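Local structure of viral macrophage inflammatory protein 2 (2FHT) at residues Q16-P30 with W58-A70. The protein binds a wide range of chemokine receptors, CXCR4 among them, and blocks infection by several strains of human immunodeficiency virus type 1. Numbering follows the deposited sequence.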
loop_
_atom_site.group_PDB
_atom_site.type_symbol
_atom_site.label_atom_id
_atom_site.label_comp_id
_atom_site.label_asym_id
_atom_site.label_seq_id
_atom_site.Cartn_x
_atom_site.Cartn_y
_atom_site.Cartn_z
ATOM N N GLN A 16 -8.115 -3.190 -2.191
ATOM C CA GLN A 16 -9.099 -2.173 -2.556
ATOM C C GLN A 16 -9.331 -2.472 -4.027
ATOM O O GLN A 16 -8.400 -2.410 -4.806
ATOM C CB GLN A 16 -8.476 -0.786 -2.440
ATOM C CG GLN A 16 -9.428 0.356 -2.708
ATOM C CD GLN A 16 -10.226 0.742 -1.476
ATOM O OE1 GLN A 16 -10.622 -0.116 -0.681
ATOM N NE2 GLN A 16 -10.467 2.045 -1.307
ATOM N N LYS A 17 -10.556 -2.807 -4.417
ATOM C CA LYS A 17 -10.838 -3.151 -5.817
ATOM C C LYS A 17 -10.839 -1.968 -6.787
ATOM O O LYS A 17 -10.180 -1.990 -7.827
ATOM C CB LYS A 17 -12.180 -3.885 -5.937
ATOM C CG LYS A 17 -12.705 -4.521 -4.657
ATOM C CD LYS A 17 -13.412 -3.484 -3.770
ATOM C CE LYS A 17 -14.224 -4.166 -2.669
ATOM N NZ LYS A 17 -15.165 -5.181 -3.230
ATOM N N ARG A 18 -11.659 -0.976 -6.472
ATOM C CA ARG A 18 -11.804 0.227 -7.280
ATOM C C ARG A 18 -10.601 1.149 -7.132
ATOM O O ARG A 18 -10.207 1.483 -6.024
ATOM C CB ARG A 18 -13.078 0.968 -6.845
ATOM C CG ARG A 18 -13.219 1.023 -5.306
ATOM C CD ARG A 18 -14.550 1.586 -4.805
ATOM N NE ARG A 18 -14.663 1.538 -3.339
ATOM C CZ ARG A 18 -14.052 2.374 -2.496
ATOM N NH1 ARG A 18 -13.261 3.342 -2.945
ATOM N NH2 ARG A 18 -14.255 2.256 -1.190
ATOM N N PRO A 19 -10.018 1.580 -8.258
ATOM C CA PRO A 19 -8.862 2.477 -8.308
ATOM C C PRO A 19 -8.998 3.695 -7.376
ATOM O O PRO A 19 -10.092 4.253 -7.190
ATOM C CB PRO A 19 -8.836 2.882 -9.775
ATOM C CG PRO A 19 -9.237 1.627 -10.451
ATOM C CD PRO A 19 -10.401 1.159 -9.618
ATOM N N LEU A 20 -7.899 4.054 -6.724
ATOM C CA LEU A 20 -7.886 5.188 -5.806
ATOM C C LEU A 20 -7.432 6.434 -6.526
ATOM O O LEU A 20 -6.474 6.422 -7.286
ATOM C CB LEU A 20 -6.936 4.932 -4.640
ATOM C CG LEU A 20 -7.266 3.842 -3.624
ATOM C CD1 LEU A 20 -5.973 3.397 -2.931
ATOM C CD2 LEU A 20 -8.312 4.352 -2.618
ATOM N N PRO A 21 -8.121 7.542 -6.284
ATOM C CA PRO A 21 -7.731 8.784 -6.941
ATOM C C PRO A 21 -6.525 9.392 -6.210
ATOM O O PRO A 21 -6.559 9.623 -4.998
ATOM C CB PRO A 21 -8.997 9.632 -6.823
ATOM C CG PRO A 21 -9.559 9.205 -5.481
ATOM C CD PRO A 21 -9.365 7.700 -5.507
ATOM N N GLN A 22 -5.465 9.641 -6.964
ATOM C CA GLN A 22 -4.242 10.190 -6.418
ATOM C C GLN A 22 -4.401 11.338 -5.459
ATOM O O GLN A 22 -3.686 11.414 -4.466
ATOM C CB GLN A 22 -3.306 10.637 -7.535
ATOM C CG GLN A 22 -2.041 11.301 -7.000
ATOM C CD GLN A 22 -1.038 11.604 -8.071
ATOM O OE1 GLN A 22 -1.389 12.086 -9.141
ATOM N NE2 GLN A 22 0.228 11.326 -7.789
ATOM N N VAL A 23 -5.296 12.263 -5.794
ATOM C CA VAL A 23 -5.535 13.465 -4.985
ATOM C C VAL A 23 -6.015 13.171 -3.566
ATOM O O VAL A 23 -6.057 14.064 -2.725
ATOM C CB VAL A 23 -6.477 14.472 -5.745
ATOM C CG1 VAL A 23 -6.894 15.643 -4.852
ATOM C CG2 VAL A 23 -5.762 15.009 -6.989
ATOM N N LEU A 24 -6.370 11.919 -3.299
ATOM C CA LEU A 24 -6.807 11.517 -1.963
ATOM C C LEU A 24 -5.607 10.985 -1.145
ATOM O O LEU A 24 -5.614 11.025 0.094
ATOM C CB LEU A 24 -7.870 10.418 -2.093
ATOM C CG LEU A 24 -8.705 9.956 -0.885
ATOM C CD1 LEU A 24 -9.576 11.106 -0.368
ATOM C CD2 LEU A 24 -9.589 8.757 -1.292
ATOM N N LEU A 25 -4.564 10.551 -1.867
ATOM C CA LEU A 25 -3.352 9.926 -1.318
ATOM C C LEU A 25 -2.103 10.765 -1.106
ATOM O O LEU A 25 -1.754 11.611 -1.928
ATOM C CB LEU A 25 -2.953 8.762 -2.209
ATOM C CG LEU A 25 -3.818 7.511 -2.390
ATOM C CD1 LEU A 25 -5.030 7.498 -1.495
ATOM C CD2 LEU A 25 -4.197 7.340 -3.834
ATOM N N SER A 26 -1.353 10.418 -0.068
ATOM C CA SER A 26 -0.127 11.123 0.235
ATOM C C SER A 26 1.160 10.342 -0.115
ATOM O O SER A 26 2.084 10.905 -0.703
ATOM C CB SER A 26 -0.123 11.583 1.698
ATOM O OG SER A 26 0.308 10.560 2.571
ATOM N N SER A 27 1.193 9.043 0.165
ATOM C CA SER A 27 2.371 8.223 -0.115
ATOM C C SER A 27 2.018 6.755 -0.031
ATOM O O SER A 27 0.851 6.389 0.127
ATOM C CB SER A 27 3.469 8.509 0.917
ATOM O OG SER A 27 3.013 8.226 2.237
ATOM N N TRP A 28 3.023 5.897 -0.126
ATOM C CA TRP A 28 2.768 4.465 -0.031
ATOM C C TRP A 28 4.001 3.756 0.518
ATOM O O TRP A 28 5.088 4.336 0.564
ATOM C CB TRP A 28 2.420 3.882 -1.411
ATOM C CG TRP A 28 3.569 3.921 -2.412
ATOM C CD1 TRP A 28 3.944 4.978 -3.196
ATOM C CD2 TRP A 28 4.471 2.859 -2.725
ATOM N NE1 TRP A 28 5.016 4.635 -3.973
ATOM C CE2 TRP A 28 5.357 3.341 -3.712
ATOM C CE3 TRP A 28 4.612 1.539 -2.267
ATOM C CZ2 TRP A 28 6.378 2.552 -4.246
ATOM C CZ3 TRP A 28 5.625 0.762 -2.795
ATOM C CH2 TRP A 28 6.493 1.268 -3.780
ATOM N N TYR A 29 3.826 2.509 0.954
ATOM C CA TYR A 29 4.947 1.720 1.438
ATOM C C TYR A 29 4.630 0.265 1.161
ATOM O O TYR A 29 3.452 -0.117 1.137
ATOM C CB TYR A 29 5.234 1.983 2.915
ATOM C CG TYR A 29 4.077 1.765 3.846
ATOM C CD1 TYR A 29 3.206 2.808 4.161
ATOM C CD2 TYR A 29 3.893 0.540 4.475
ATOM C CE1 TYR A 29 2.178 2.637 5.094
ATOM C CE2 TYR A 29 2.882 0.359 5.406
ATOM C CZ TYR A 29 2.027 1.407 5.715
ATOM O OH TYR A 29 1.040 1.219 6.659
ATOM N N PRO A 30 5.657 -0.534 0.812
ATOM C CA PRO A 30 5.449 -1.959 0.524
ATOM C C PRO A 30 5.297 -2.743 1.799
ATOM O O PRO A 30 5.675 -2.267 2.862
ATOM C CB PRO A 30 6.734 -2.359 -0.209
ATOM C CG PRO A 30 7.765 -1.495 0.417
ATOM C CD PRO A 30 7.082 -0.159 0.672
ATOM N N TRP A 58 -3.218 0.341 -12.311
ATOM C CA TRP A 58 -3.485 1.590 -11.630
ATOM C C TRP A 58 -2.617 1.742 -10.382
ATOM O O TRP A 58 -2.159 2.834 -10.088
ATOM C CB TRP A 58 -4.986 1.787 -11.317
ATOM C CG TRP A 58 -5.621 0.866 -10.284
ATOM C CD1 TRP A 58 -6.297 -0.291 -10.538
ATOM C CD2 TRP A 58 -5.759 1.108 -8.863
ATOM N NE1 TRP A 58 -6.868 -0.775 -9.377
ATOM C CE2 TRP A 58 -6.552 0.060 -8.336
ATOM C CE3 TRP A 58 -5.294 2.103 -7.987
ATOM C CZ2 TRP A 58 -6.897 -0.017 -6.980
ATOM C CZ3 TRP A 58 -5.632 2.027 -6.639
ATOM C CH2 TRP A 58 -6.428 0.969 -6.151
ATOM N N VAL A 59 -2.343 0.642 -9.679
ATOM C CA VAL A 59 -1.547 0.770 -8.467
ATOM C C VAL A 59 -0.091 1.034 -8.780
ATOM O O VAL A 59 0.563 1.783 -8.062
ATOM C CB VAL A 59 -1.691 -0.418 -7.470
ATOM C CG1 VAL A 59 -3.125 -0.839 -7.335
ATOM C CG2 VAL A 59 -0.824 -1.537 -7.850
ATOM N N LYS A 60 0.414 0.418 -9.841
ATOM C CA LYS A 60 1.803 0.605 -10.246
ATOM C C LYS A 60 2.002 2.039 -10.709
ATOM O O LYS A 60 3.079 2.606 -10.571
ATOM C CB LYS A 60 2.170 -0.407 -11.331
ATOM C CG LYS A 60 2.011 -1.833 -10.832
ATOM C CD LYS A 60 2.797 -2.838 -11.634
ATOM C CE LYS A 60 2.016 -3.318 -12.812
ATOM N NZ LYS A 60 2.743 -4.431 -13.449
ATOM N N LYS A 61 0.906 2.627 -11.173
ATOM C CA LYS A 61 0.840 4.006 -11.636
ATOM C C LYS A 61 0.949 4.895 -10.409
ATOM O O LYS A 61 1.699 5.871 -10.385
ATOM C CB LYS A 61 -0.521 4.247 -12.302
ATOM C CG LYS A 61 -0.469 4.897 -13.663
ATOM C CD LYS A 61 -1.856 4.887 -14.276
ATOM C CE LYS A 61 -2.395 3.466 -14.418
ATOM N NZ LYS A 61 -3.813 3.427 -14.887
ATOM N N LEU A 62 0.164 4.584 -9.391
ATOM C CA LEU A 62 0.223 5.371 -8.167
ATOM C C LEU A 62 1.599 5.223 -7.520
ATOM O O LEU A 62 2.088 6.145 -6.882
ATOM C CB LEU A 62 -0.867 4.926 -7.184
ATOM C CG LEU A 62 -2.299 5.400 -7.488
ATOM C CD1 LEU A 62 -3.296 4.708 -6.577
ATOM C CD2 LEU A 62 -2.364 6.923 -7.337
ATOM N N MET A 63 2.184 4.034 -7.633
ATOM C CA MET A 63 3.492 3.777 -7.067
ATOM C C MET A 63 4.524 4.674 -7.744
ATOM O O MET A 63 5.466 5.138 -7.098
ATOM C CB MET A 63 3.853 2.301 -7.219
ATOM C CG MET A 63 3.070 1.394 -6.291
ATOM S SD MET A 63 3.166 -0.354 -6.761
ATOM C CE MET A 63 4.826 -0.776 -6.357
ATOM N N GLN A 64 4.318 4.931 -9.037
ATOM C CA GLN A 64 5.200 5.799 -9.815
ATOM C C GLN A 64 5.023 7.230 -9.350
ATOM O O GLN A 64 5.985 7.898 -8.992
ATOM C CB GLN A 64 4.826 5.796 -11.292
ATOM C CG GLN A 64 5.247 4.617 -12.120
ATOM C CD GLN A 64 5.036 4.884 -13.613
ATOM O OE1 GLN A 64 5.662 4.256 -14.453
ATOM N NE2 GLN A 64 4.198 5.864 -13.938
ATOM N N GLN A 65 3.791 7.726 -9.412
ATOM C CA GLN A 65 3.535 9.113 -9.029
ATOM C C GLN A 65 3.644 9.526 -7.575
ATOM O O GLN A 65 3.888 10.697 -7.290
ATOM C CB GLN A 65 2.217 9.604 -9.615
ATOM C CG GLN A 65 1.095 8.625 -9.566
ATOM C CD GLN A 65 -0.077 9.077 -10.423
ATOM O OE1 GLN A 65 -1.128 9.451 -9.905
ATOM N NE2 GLN A 65 0.112 9.055 -11.746
ATOM N N LEU A 66 3.441 8.587 -6.649
ATOM C CA LEU A 66 3.521 8.917 -5.237
ATOM C C LEU A 66 4.882 8.560 -4.662
ATOM O O LEU A 66 5.566 7.682 -5.188
ATOM C CB LEU A 66 2.448 8.151 -4.452
ATOM C CG LEU A 66 0.966 8.485 -4.655
ATOM C CD1 LEU A 66 0.149 7.463 -3.900
ATOM C CD2 LEU A 66 0.637 9.888 -4.171
ATOM N N PRO A 67 5.309 9.259 -3.588
ATOM C CA PRO A 67 6.607 8.951 -2.967
ATOM C C PRO A 67 6.424 7.811 -1.943
ATOM O O PRO A 67 5.320 7.615 -1.416
ATOM C CB PRO A 67 6.954 10.256 -2.255
ATOM C CG PRO A 67 5.622 10.710 -1.792
ATOM C CD PRO A 67 4.736 10.483 -2.999
ATOM N N VAL A 68 7.469 7.016 -1.739
ATOM C CA VAL A 68 7.416 5.943 -0.749
ATOM C C VAL A 68 7.669 6.612 0.598
ATOM O O VAL A 68 8.505 7.509 0.711
ATOM C CB VAL A 68 8.497 4.854 -0.971
ATOM C CG1 VAL A 68 8.659 4.015 0.281
ATOM C CG2 VAL A 68 8.091 3.951 -2.091
ATOM N N THR A 69 6.975 6.138 1.619
ATOM C CA THR A 69 7.099 6.698 2.943
ATOM C C THR A 69 7.746 5.686 3.901
ATOM O O THR A 69 7.645 4.486 3.685
ATOM C CB THR A 69 5.690 7.104 3.440
ATOM O OG1 THR A 69 5.802 7.944 4.593
ATOM C CG2 THR A 69 4.871 5.876 3.802
ATOM N N ALA A 70 8.455 6.184 4.916
ATOM C CA ALA A 70 9.101 5.344 5.929
ATOM C C ALA A 70 8.175 5.151 7.131
ATOM O O ALA A 70 7.337 6.012 7.427
ATOM C CB ALA A 70 10.424 5.984 6.396
#
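Backbone hydrogen bonds join Trp-28 to the tail that follows the helix: Trp-28 N donates to Pro-67 O at 3.1 Å and Thr-69 N donates to Trp-28 O at 2.8 Å, so a single beta bridge between Trp-28 and Val-68 fastens the tail alongside the outer strand 25-30. The indole of Trp-28 adds two weak bonds, its NE1 standing 3.2 Å from Met-63 O and 3.3 Å from Leu-66 O, where the helix runs out. This N-H is thus shared weakly between two carbonyls, which would limit the rotation of the ring. With CG between the backbone N and the carbonyl carbon (chi1 66°), the indole reaches back to the helix although its CB points away from residues 58-70. The design is the chemokine fold, in which a C-terminal helix crosses a three-stranded antiparallel sheet, the axis of 58-65 making 106° with that of strand 25-30. Aromatic contacts mark both ends of the helical segment. Met-63 CG lies over one face of Trp-28, 3.9 Å from the six-membered ring's centroid, while Val-68 CG2 lies toward the rim of the opposite face; the Met-63 sulfur, more distant above the ring, makes a Met-aromatic contact. Pro-19 CA lies over one face of Trp-58, with Pro-19 CG 3.5 Å from Trp-58 CD1, and Val-59 CG1 of the same helix lies over the other. Apolar packing fills the interval: Leu-62 CD1 meets Leu-25 CD2 at 3.9 Å and Leu-66 CD1 approaches Leu-25 CB at 3.8 Å, with Phe-42 of the central strand against Leu-62.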